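Local structure of phosphoserine aminotransferase (Bacillus alcalophilus, 1W23) at residues 65-70 with 205-210; 80-85 with 224-229; 2-7 with 320-325; 10-15 with 336-341. The protein catalyses the reversible, pyridoxal-phosphate-dependent transfer of an amino group between phosphoserine and 2-oxoglutarate, the second step of serine biosynthesis from 3-phosphoglycerate. One frame throughout, in Å; residues are numbered along the deposited sequence.

From the N terminus, residues 2-7 then 10-15 leave the start of the chain to meet its last part. Interaction 3 pairs 2-7 with 320-325, and interaction 4 sets 10-15 beside 336-341; the two cross, their centres are about 12 Å apart, and they touch through Phe7 CD2 and Ser336 O at 3.4 Å. Nested inside both loops are interaction 1, which adds edge strand 67-72 to the large sheet by pairing it with 204-209, and interaction 2, which joins helix 75-87 to 224-229. These also cross and touch, Leu70 and Val206 packing on Tyr226. The inner pair lies about 25 to 37 Å from the outer pair, centre to centre, on opposite sides of the chain's centre.

Interaction 1 of 4, residues 65-70 with 205-210; sequences NDYQIL and VVIVKK
An edge strand of the large mixed sheet, 67-72, is joined here to strand 204-209, with Tyr67 facing Lys209 and Gln68 facing Val208 in antiparallel register. The segment axes pass 4.6 Å apart at 158°. Gln68 and Val208 exchange N-H and carbonyl in a hydrogen-bonded pair, and Leu70 and Val206 do the same, Leu70 N lying 2.7 Å from Val206 O. One more bond, Lys210 N to Asp66 O, extends the ladder past the strand end and is nearly straight at 171°.

Strand 204-209 is the one strand of the seven that runs against the others, as in the large domain of fold-type I pyridoxal-phosphate enzymes; it is also bonded antiparallel to 189-193. On the face bearing Tyr67, Ile69 and Ile207, the tyrosine ring reaches across to its diagonal and direct neighbours. Lys209 CB stands over the ring in a CH-pi contact, 4.1 Å from the centroid, while Ile207 CG2 lies 4.0 Å from Tyr67 CD2. The Lys209 chain leaves CB opposite the backbone N (chi1 -169°), passes the ring and turns at its last torsion, bringing NZ within 3.2 Å of Asp66 OD2 in a salt bridge, from the syn side but well out of the carboxylate plane. A water links NZ to Tyr67 OH, which also bonds Phe187 O. A leucine in place of Tyr67 would probably leave that carbonyl and the water without their hydroxyl partner.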
# COMPACT_ATOMS: atom_id res chain seq x y z
N ASN A 65 17.12 20.84 -2.60
CA ASN A 65 16.08 21.18 -3.57
C ASN A 65 16.14 20.43 -4.88
O ASN A 65 15.15 20.39 -5.61
CB ASN A 65 16.15 22.71 -3.89
CG ASN A 65 15.29 23.46 -2.92
OD1 ASN A 65 14.63 22.81 -2.09
ND2 ASN A 65 15.34 24.78 -3.06
N ASP A 66 17.29 19.76 -5.14
CA ASP A 66 17.43 18.95 -6.36
C ASP A 66 17.08 17.49 -6.11
O ASP A 66 17.28 16.65 -6.98
CB ASP A 66 18.82 19.14 -6.96
CG ASP A 66 19.98 18.75 -6.10
OD1 ASP A 66 19.96 18.82 -4.87
OD2 ASP A 66 21.04 18.37 -6.61
N TYR A 67 16.48 17.18 -4.95
CA TYR A 67 15.91 15.85 -4.64
C TYR A 67 14.41 15.98 -4.54
O TYR A 67 13.89 17.03 -4.12
CB TYR A 67 16.43 15.29 -3.30
CG TYR A 67 17.88 14.92 -3.30
CD1 TYR A 67 18.90 15.86 -3.36
CD2 TYR A 67 18.26 13.59 -3.20
CE1 TYR A 67 20.23 15.47 -3.34
CE2 TYR A 67 19.58 13.21 -3.18
CZ TYR A 67 20.57 14.16 -3.25
OH TYR A 67 21.91 13.83 -3.25
N GLN A 68 13.72 14.89 -4.93
CA GLN A 68 12.25 14.80 -4.80
C GLN A 68 11.94 13.64 -3.84
O GLN A 68 12.68 12.66 -3.74
CB GLN A 68 11.56 14.61 -6.11
CG GLN A 68 10.00 14.75 -5.99
CD GLN A 68 9.32 14.85 -7.31
OE1 GLN A 68 8.22 14.25 -7.55
NE2 GLN A 68 9.96 15.59 -8.19
N ILE A 69 10.83 13.78 -3.14
CA ILE A 69 10.33 12.80 -2.19
C ILE A 69 9.17 12.06 -2.85
O ILE A 69 8.19 12.73 -3.20
CB ILE A 69 9.90 13.51 -0.90
CG1 ILE A 69 11.09 14.24 -0.25
CG2 ILE A 69 9.27 12.53 0.08
CD1 ILE A 69 10.63 15.33 0.71
N LEU A 70 9.28 10.77 -2.99
CA LEU A 70 8.23 9.91 -3.53
C LEU A 70 7.59 9.12 -2.41
O LEU A 70 8.28 8.68 -1.47
CB LEU A 70 8.76 8.95 -4.57
CG LEU A 70 9.59 9.56 -5.69
CD1 LEU A 70 10.08 8.45 -6.63
CD2 LEU A 70 8.82 10.57 -6.51
N VAL A 205 8.86 5.47 1.52
CA VAL A 205 9.45 6.77 1.19
C VAL A 205 10.69 6.56 0.34
O VAL A 205 11.57 5.75 0.68
CB VAL A 205 9.80 7.54 2.48
CG1 VAL A 205 10.57 8.81 2.18
CG2 VAL A 205 8.54 7.81 3.28
N VAL A 206 10.76 7.23 -0.80
CA VAL A 206 11.90 7.17 -1.67
C VAL A 206 12.35 8.63 -1.93
O VAL A 206 11.60 9.42 -2.47
CB VAL A 206 11.59 6.47 -3.00
CG1 VAL A 206 12.83 6.33 -3.86
CG2 VAL A 206 10.96 5.09 -2.73
N ILE A 207 13.59 8.93 -1.49
CA ILE A 207 14.20 10.25 -1.69
C ILE A 207 15.20 10.12 -2.82
O ILE A 207 16.12 9.33 -2.69
CB ILE A 207 14.83 10.77 -0.39
CG1 ILE A 207 13.86 10.86 0.78
CG2 ILE A 207 15.51 12.09 -0.66
CD1 ILE A 207 14.51 10.87 2.14
N VAL A 208 14.98 10.82 -3.92
CA VAL A 208 15.71 10.59 -5.14
C VAL A 208 16.32 11.88 -5.67
O VAL A 208 15.68 12.94 -5.70
CB VAL A 208 14.80 10.09 -6.32
CG1 VAL A 208 14.18 8.77 -6.00
CG2 VAL A 208 13.69 11.07 -6.70
N LYS A 209 17.56 11.82 -6.10
CA LYS A 209 18.19 12.93 -6.82
C LYS A 209 17.51 12.98 -8.18
O LYS A 209 17.58 12.03 -8.96
CB LYS A 209 19.70 12.71 -6.92
CG LYS A 209 20.44 13.94 -7.42
CD LYS A 209 21.95 13.74 -7.20
CE LYS A 209 22.76 14.96 -7.71
NZ LYS A 209 22.97 15.84 -6.52
N LYS A 210 16.78 14.08 -8.47
CA LYS A 210 15.86 14.09 -9.58
C LYS A 210 16.52 13.75 -10.90
O LYS A 210 15.96 12.96 -11.68
CB LYS A 210 15.20 15.48 -9.68
CG LYS A 210 14.46 15.86 -8.45
CD LYS A 210 13.69 17.15 -8.63
CE LYS A 210 13.76 18.25 -7.58
NZ LYS A 210 12.72 19.26 -8.00
O HOH W 1 24.72 13.88 -4.55

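Interaction 2 of 4, residues 80-85 with 224-229; sequences FTMLPM and LQYATH
Met82 reaches from helix 75-87 over the ring of Tyr226, and each atom of its side chain has a neighbour in 224-229. CB starts beside the phenol end, 3.7 Å from Tyr226 OH. CG, placed anti to the backbone N (chi1 -166°), lies 3.4 Å from Leu224 O and also approaches Tyr226 CZ. The remaining torsions are extended, carrying SD along the ring in an oblique Met-aromatic contact, 4.4 Å from the centroid. The methyl CE completes the path over the ring face: it is 3.9 Å from the centroid and 23° off the normal, the geometry of a CH-pi contact, and is displaced toward the CD2 side. The same methyl meets His229 CD2 at 3.9 Å, so that one methyl touches both rings.

At its far end the Tyr226 ring has Leu83 CA near its plane. A second, smaller patch is formed where Met85 SD touches Leu224 CD1 at 3.9 Å. Met82 and Met85 are each modelled in two conformers, so their contacts hold for the one described and are less certain for the other. No hydrogen bond joins the two segments directly: Tyr226 OH, close to Leu83 N at a poor angle, bonds Gln79 instead, and the Asn86 amide bridges Met82 O, Leu224 O and Tyr226 N.

Helix 75-87 also carries Phe80 to the pyridoxal phosphate, while Leu224 meets Leu224 of the second subunit. Helices 75-87 and 226-231 are both backed by strand 67-72, with Leu72 against Met82 and His229 and Leu70 against Tyr226.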
# COMPACT_ATOMS: atom_id res chain seq x y z
N PHE A 80 13.71 -3.22 -4.01
CA PHE A 80 14.80 -4.13 -4.37
C PHE A 80 14.84 -4.44 -5.84
O PHE A 80 15.91 -4.61 -6.41
CB PHE A 80 14.72 -5.44 -3.60
CG PHE A 80 14.85 -5.37 -2.07
CD1 PHE A 80 14.42 -6.43 -1.33
CD2 PHE A 80 15.43 -4.28 -1.44
CE1 PHE A 80 14.56 -6.45 0.06
CE2 PHE A 80 15.57 -4.28 -0.06
CZ PHE A 80 15.18 -5.37 0.66
N THR A 81 13.68 -4.55 -6.49
CA THR A 81 13.62 -4.77 -7.95
C THR A 81 13.48 -3.46 -8.72
O THR A 81 14.08 -3.30 -9.80
CB THR A 81 12.54 -5.80 -8.31
OG1 THR A 81 12.75 -6.16 -9.71
CG2 THR A 81 11.12 -5.35 -8.15
N MET A 82 12.73 -2.45 -8.24
CA MET A 82 12.55 -1.23 -8.99
C MET A 82 13.86 -0.51 -9.21
O MET A 82 14.10 0.04 -10.28
CB MET A 82 11.47 -0.40 -8.28
CG MET A 82 10.93 0.73 -9.09
SD MET A 82 9.56 1.52 -8.25
CE MET A 82 9.26 2.98 -9.20
N LEU A 83 14.75 -0.53 -8.22
CA LEU A 83 16.05 0.16 -8.37
C LEU A 83 16.85 -0.39 -9.53
O LEU A 83 17.17 0.35 -10.48
CB LEU A 83 16.80 0.12 -7.03
CG LEU A 83 18.37 0.34 -7.15
CD1 LEU A 83 18.64 1.76 -7.51
CD2 LEU A 83 19.10 -0.11 -5.91
N PRO A 84 17.17 -1.71 -9.59
CA PRO A 84 17.92 -2.20 -10.77
C PRO A 84 17.12 -2.10 -12.05
O PRO A 84 17.68 -1.89 -13.12
CB PRO A 84 18.29 -3.62 -10.36
CG PRO A 84 17.29 -4.01 -9.29
CD PRO A 84 17.09 -2.73 -8.55
N MET A 85 15.79 -2.24 -11.99
CA MET A 85 15.02 -2.07 -13.25
C MET A 85 15.23 -0.70 -13.88
O MET A 85 15.22 -0.55 -15.08
CB MET A 85 13.50 -2.08 -13.03
CG MET A 85 12.96 -3.47 -12.91
SD MET A 85 11.18 -3.39 -12.70
CE MET A 85 10.82 -5.13 -12.57
N LEU A 224 6.46 0.96 -12.75
CA LEU A 224 7.77 0.59 -12.25
C LEU A 224 8.86 1.58 -12.64
O LEU A 224 10.02 1.34 -12.27
CB LEU A 224 8.13 -0.84 -12.64
CG LEU A 224 7.22 -1.90 -11.95
CD1 LEU A 224 7.28 -3.22 -12.66
CD2 LEU A 224 7.65 -2.02 -10.49
N GLN A 225 8.53 2.64 -13.34
CA GLN A 225 9.45 3.75 -13.66
C GLN A 225 9.47 4.77 -12.56
O GLN A 225 8.41 5.30 -12.24
CB GLN A 225 9.07 4.44 -14.99
CG GLN A 225 9.11 3.52 -16.16
CD GLN A 225 9.14 4.21 -17.45
OE1 GLN A 225 9.29 5.43 -17.51
NE2 GLN A 225 9.03 3.39 -18.46
N TYR A 226 10.64 5.12 -12.03
CA TYR A 226 10.65 6.28 -11.12
C TYR A 226 10.12 7.54 -11.81
O TYR A 226 9.45 8.35 -11.16
CB TYR A 226 12.02 6.57 -10.50
CG TYR A 226 12.45 5.46 -9.57
CD1 TYR A 226 13.40 4.54 -9.93
CD2 TYR A 226 11.89 5.33 -8.31
CE1 TYR A 226 13.78 3.52 -9.08
CE2 TYR A 226 12.25 4.29 -7.45
CZ TYR A 226 13.22 3.38 -7.84
OH TYR A 226 13.60 2.35 -7.05
N ALA A 227 10.42 7.71 -13.11
CA ALA A 227 9.98 8.90 -13.83
C ALA A 227 8.48 9.07 -13.75
O ALA A 227 8.00 10.24 -13.66
CB ALA A 227 10.49 8.83 -15.28
N THR A 228 7.68 8.03 -13.77
CA THR A 228 6.22 8.14 -13.69
C THR A 228 5.82 8.85 -12.43
O THR A 228 4.95 9.75 -12.43
CB THR A 228 5.61 6.71 -13.72
OG1 THR A 228 5.92 6.12 -14.99
CG2 THR A 228 4.11 6.73 -13.51
N HIS A 229 6.43 8.43 -11.33
CA HIS A 229 6.06 8.94 -10.02
C HIS A 229 6.65 10.33 -9.76
O HIS A 229 6.04 11.16 -9.10
CB HIS A 229 6.47 7.92 -8.94
CG HIS A 229 5.81 6.59 -9.22
ND1 HIS A 229 4.45 6.43 -9.02
CD2 HIS A 229 6.34 5.45 -9.74
CE1 HIS A 229 4.17 5.18 -9.39
NE2 HIS A 229 5.28 4.55 -9.81

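Interaction 3 of 4, residues 2-7 with 320-325; sequences KQVFNF and GFVGLN
The Phe321 ring has Phe5 CD1 centred over one face, 3.5 Å above its plane, and Phe7 CE1 at its edge, 3.7 Å from Phe321 CD2. The Phe5 and Phe321 planes differ by 31° with centroids 4.5 Å apart, an oblique pair. Phe7 lies alongside Phe321, pointing the same way, and its CB rests against Leu324 CD2 at 3.7 Å.

Beneath the rings the backbones run parallel, a register fixed by three bonds: Phe5 N to Gly320 O, Val322 N to Phe5 O, and Phe7 N to Val322 O. The first has its donor 42° out of the carbonyl plane; the N-H...O angle of the last is only 138°. Gly320, the first residue to leave helical angles after helix 306-318, has the positive phi of a Schellman motif, and a side chain there would collide with Gln3 O. Its carbonyl also takes a water held by Lys2 NZ. Val4 CG1 meets Val322 CG2 at 4.1 Å, away from the rings, beside Met34 of the second subunit, which packs on Val322.

This two-stranded parallel sheet is backed by helix 343-359, on which Phe5, Phe7 and Phe321 rest, and by helix 306-318, which receives Phe321 and Leu324, while strand 333-336 borders Phe7.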
# COMPACT_ATOMS: atom_id res chain seq x y z
N LYS A 2 -3.22 -3.95 32.16
CA LYS A 2 -2.03 -4.79 32.12
C LYS A 2 -0.88 -3.96 31.55
O LYS A 2 -1.13 -3.05 30.74
CB LYS A 2 -2.14 -6.05 31.26
CG LYS A 2 -1.91 -5.94 29.77
CD LYS A 2 -2.55 -7.02 28.94
CE LYS A 2 -1.65 -8.16 28.53
NZ LYS A 2 -0.18 -8.22 28.85
N GLN A 3 0.34 -4.27 31.95
CA GLN A 3 1.45 -3.48 31.39
C GLN A 3 1.79 -4.04 30.03
O GLN A 3 1.85 -5.27 29.88
CB GLN A 3 2.63 -3.60 32.34
CG GLN A 3 3.41 -4.90 32.47
CD GLN A 3 4.56 -4.93 33.45
OE1 GLN A 3 5.33 -5.91 33.59
NE2 GLN A 3 4.76 -3.87 34.28
N VAL A 4 2.01 -3.21 29.02
CA VAL A 4 2.44 -3.67 27.68
C VAL A 4 3.63 -2.84 27.22
O VAL A 4 3.58 -1.62 27.25
CB VAL A 4 1.28 -3.55 26.69
CG1 VAL A 4 1.76 -3.88 25.29
CG2 VAL A 4 0.17 -4.48 27.13
N PHE A 5 4.68 -3.51 26.78
CA PHE A 5 5.90 -2.84 26.28
C PHE A 5 6.10 -3.31 24.84
O PHE A 5 6.36 -4.49 24.59
CB PHE A 5 7.10 -3.20 27.15
CG PHE A 5 6.85 -2.97 28.62
CD1 PHE A 5 6.64 -4.03 29.49
CD2 PHE A 5 6.83 -1.67 29.12
CE1 PHE A 5 6.41 -3.87 30.83
CE2 PHE A 5 6.61 -1.49 30.48
CZ PHE A 5 6.39 -2.58 31.30
N ASN A 6 5.99 -2.39 23.89
CA ASN A 6 5.95 -2.74 22.47
C ASN A 6 7.33 -2.61 21.81
O ASN A 6 7.74 -1.52 21.38
CB ASN A 6 4.94 -1.88 21.74
CG ASN A 6 4.77 -2.30 20.28
OD1 ASN A 6 5.43 -3.24 19.85
ND2 ASN A 6 3.91 -1.57 19.57
N PHE A 7 8.02 -3.74 21.73
CA PHE A 7 9.32 -3.87 21.06
C PHE A 7 9.19 -4.55 19.70
O PHE A 7 10.16 -5.10 19.18
CB PHE A 7 10.29 -4.65 21.96
CG PHE A 7 10.77 -3.88 23.17
CD1 PHE A 7 10.16 -3.98 24.40
CD2 PHE A 7 11.87 -3.02 23.08
CE1 PHE A 7 10.62 -3.29 25.49
CE2 PHE A 7 12.34 -2.33 24.18
CZ PHE A 7 11.71 -2.45 25.39
N GLY A 320 4.40 -8.85 29.77
CA GLY A 320 3.81 -7.81 28.91
C GLY A 320 4.69 -7.29 27.85
O GLY A 320 4.25 -6.40 27.10
N PHE A 321 5.89 -7.86 27.67
CA PHE A 321 6.78 -7.45 26.58
C PHE A 321 6.34 -8.13 25.26
O PHE A 321 6.10 -9.34 25.22
CB PHE A 321 8.24 -7.84 26.87
CG PHE A 321 8.79 -7.08 28.06
CD1 PHE A 321 8.56 -7.46 29.36
CD2 PHE A 321 9.57 -5.94 27.84
CE1 PHE A 321 9.04 -6.72 30.41
CE2 PHE A 321 10.02 -5.19 28.89
CZ PHE A 321 9.75 -5.59 30.19
N VAL A 322 6.26 -7.32 24.21
CA VAL A 322 5.81 -7.78 22.88
C VAL A 322 6.96 -7.63 21.90
O VAL A 322 7.59 -6.57 21.81
CB VAL A 322 4.58 -6.93 22.42
CG1 VAL A 322 4.15 -7.33 21.04
CG2 VAL A 322 3.44 -7.11 23.40
N GLY A 323 7.21 -8.67 21.13
CA GLY A 323 8.11 -8.60 20.00
C GLY A 323 9.56 -8.93 20.19
O GLY A 323 10.34 -8.74 19.27
N LEU A 324 9.94 -9.41 21.38
CA LEU A 324 11.37 -9.61 21.66
C LEU A 324 11.96 -10.86 21.04
O LEU A 324 13.19 -11.00 21.05
CB LEU A 324 11.58 -9.68 23.17
CG LEU A 324 11.41 -8.39 23.93
CD1 LEU A 324 11.59 -8.63 25.44
CD2 LEU A 324 12.38 -7.32 23.50
N ASN A 325 11.19 -11.79 20.50
CA ASN A 325 11.80 -12.94 19.89
C ASN A 325 12.63 -12.52 18.69
O ASN A 325 12.16 -11.75 17.84
CB ASN A 325 10.69 -13.90 19.40
CG ASN A 325 9.93 -14.62 20.51
OD1 ASN A 325 9.94 -14.27 21.68
ND2 ASN A 325 9.25 -15.70 20.20
O HOH W 2 1.47 -7.77 26.31

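Interaction 4 of 4, residues 10-15 with 336-341; sequences GPSALP and SIYNAV
Ser12 sets its CB and OG against the CD1 side of the Tyr338 ring, each 3.6 Å from Tyr338 CD1. The serine torsion puts OG between the backbone N and the carbonyl carbon (chi1 58°), from where it bonds Gln195 O and meets the ring obliquely. Tyr338 holds CG anti to its own carbonyl carbon (chi1 -57°), which sets CD1 and CE1 beside Ser12; Gly10 N stands near the ring plane, at its edge. The hydroxyl is gripped twice beyond the contact, by Ala9 O and by Asn298 ND2. A phenylalanine in place of Tyr338 would probably leave Ala9 O and Asn298 ND2 without their shared hydroxyl partner.

Farther along, small side chains do the work. Ala340 CB fits against the Leu14-Pro15 peptide, 3.5 Å from Pro15 N and 3.8 Å from Pro15 CD. Val341 CG2 meets Ala13 CB at 4.1 Å. No direct hydrogen bond spans the segments; waters stand in. One accepts from Ala340 N and gives a weak bond to Ala13 O, and another donates to both Leu14 O, at 2.8 Å, and Ala340 O, at 2.7 Å.

Two loops thus meet, one containing the cis Gly10-Pro11 peptide and the other a type I turn from Tyr338 to Val341, closed by Val341 N to Tyr338 O. They lie just behind the pyridoxal phosphate site, in its second shell: Tyr338 packs on Thr152 and on Lys196, the cofactor-attachment lysine, which is not attached in this structure, and Gln195, the partner of Ser12 OG, is itself a pocket residue.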
# COMPACT_ATOMS: atom_id res chain seq x y z
N GLY A 10 8.50 -4.39 13.31
CA GLY A 10 7.98 -3.82 12.07
C GLY A 10 6.73 -4.53 11.63
O GLY A 10 6.77 -5.79 11.40
N PRO A 11 5.58 -3.87 11.47
CA PRO A 11 5.26 -2.58 12.02
C PRO A 11 5.53 -2.54 13.55
O PRO A 11 5.88 -3.55 14.15
CB PRO A 11 3.78 -2.39 11.68
CG PRO A 11 3.59 -3.27 10.51
CD PRO A 11 4.40 -4.51 10.83
N SER A 12 5.47 -1.35 14.09
CA SER A 12 6.06 -1.06 15.38
C SER A 12 5.33 0.05 16.09
O SER A 12 4.34 0.61 15.62
CB SER A 12 7.53 -0.69 15.18
OG SER A 12 7.68 0.41 14.33
N ALA A 13 5.82 0.37 17.28
CA ALA A 13 5.23 1.43 18.09
C ALA A 13 5.15 2.74 17.30
O ALA A 13 6.11 3.12 16.62
CB ALA A 13 6.09 1.66 19.35
N LEU A 14 4.07 3.45 17.45
CA LEU A 14 3.88 4.81 16.92
C LEU A 14 3.83 5.80 18.07
O LEU A 14 3.52 5.40 19.21
CB LEU A 14 2.65 4.85 16.01
CG LEU A 14 2.76 4.03 14.72
CD1 LEU A 14 1.41 3.86 14.04
CD2 LEU A 14 3.68 4.67 13.71
N PRO A 15 4.13 7.06 17.82
CA PRO A 15 3.98 8.05 18.89
C PRO A 15 2.51 8.21 19.21
O PRO A 15 1.69 8.47 18.34
CB PRO A 15 4.63 9.29 18.34
CG PRO A 15 4.69 9.10 16.85
CD PRO A 15 4.58 7.66 16.56
N SER A 336 13.64 -4.09 19.53
CA SER A 336 13.54 -3.02 18.55
C SER A 336 13.10 -1.76 19.28
O SER A 336 12.11 -1.75 19.99
CB SER A 336 12.61 -3.40 17.43
OG SER A 336 13.09 -4.53 16.71
N ILE A 337 13.94 -0.72 19.15
CA ILE A 337 13.87 0.52 19.90
C ILE A 337 13.88 1.73 18.96
O ILE A 337 14.63 2.67 19.08
CB ILE A 337 14.99 0.57 20.98
CG1 ILE A 337 16.38 0.30 20.41
CG2 ILE A 337 14.65 -0.37 22.11
CD1 ILE A 337 17.50 0.60 21.41
N TYR A 338 12.98 1.68 17.97
CA TYR A 338 12.76 2.75 17.03
C TYR A 338 12.36 4.03 17.73
O TYR A 338 12.08 4.04 18.94
CB TYR A 338 11.67 2.31 16.04
CG TYR A 338 12.00 1.02 15.31
CD1 TYR A 338 11.11 -0.04 15.30
CD2 TYR A 338 13.17 0.82 14.62
CE1 TYR A 338 11.36 -1.20 14.65
CE2 TYR A 338 13.44 -0.33 13.94
CZ TYR A 338 12.52 -1.35 13.94
OH TYR A 338 12.84 -2.53 13.26
N ASN A 339 12.27 5.12 16.98
CA ASN A 339 12.07 6.46 17.56
C ASN A 339 10.96 6.51 18.62
O ASN A 339 11.15 7.15 19.65
CB ASN A 339 11.65 7.41 16.45
CG ASN A 339 12.75 7.85 15.50
OD1 ASN A 339 13.93 7.57 15.70
ND2 ASN A 339 12.36 8.58 14.44
N ALA A 340 9.82 5.89 18.33
CA ALA A 340 8.65 6.06 19.21
C ALA A 340 8.61 5.12 20.40
O ALA A 340 7.72 5.28 21.25
CB ALA A 340 7.37 5.93 18.41
N VAL A 341 9.53 4.19 20.53
CA VAL A 341 9.53 3.34 21.72
C VAL A 341 9.90 4.20 22.92
O VAL A 341 10.95 4.85 22.91
CB VAL A 341 10.48 2.14 21.53
CG1 VAL A 341 10.61 1.36 22.82
CG2 VAL A 341 10.03 1.25 20.38
O HOH W 3 9.10 4.64 15.81
O HOH W 4 5.05 4.83 21.50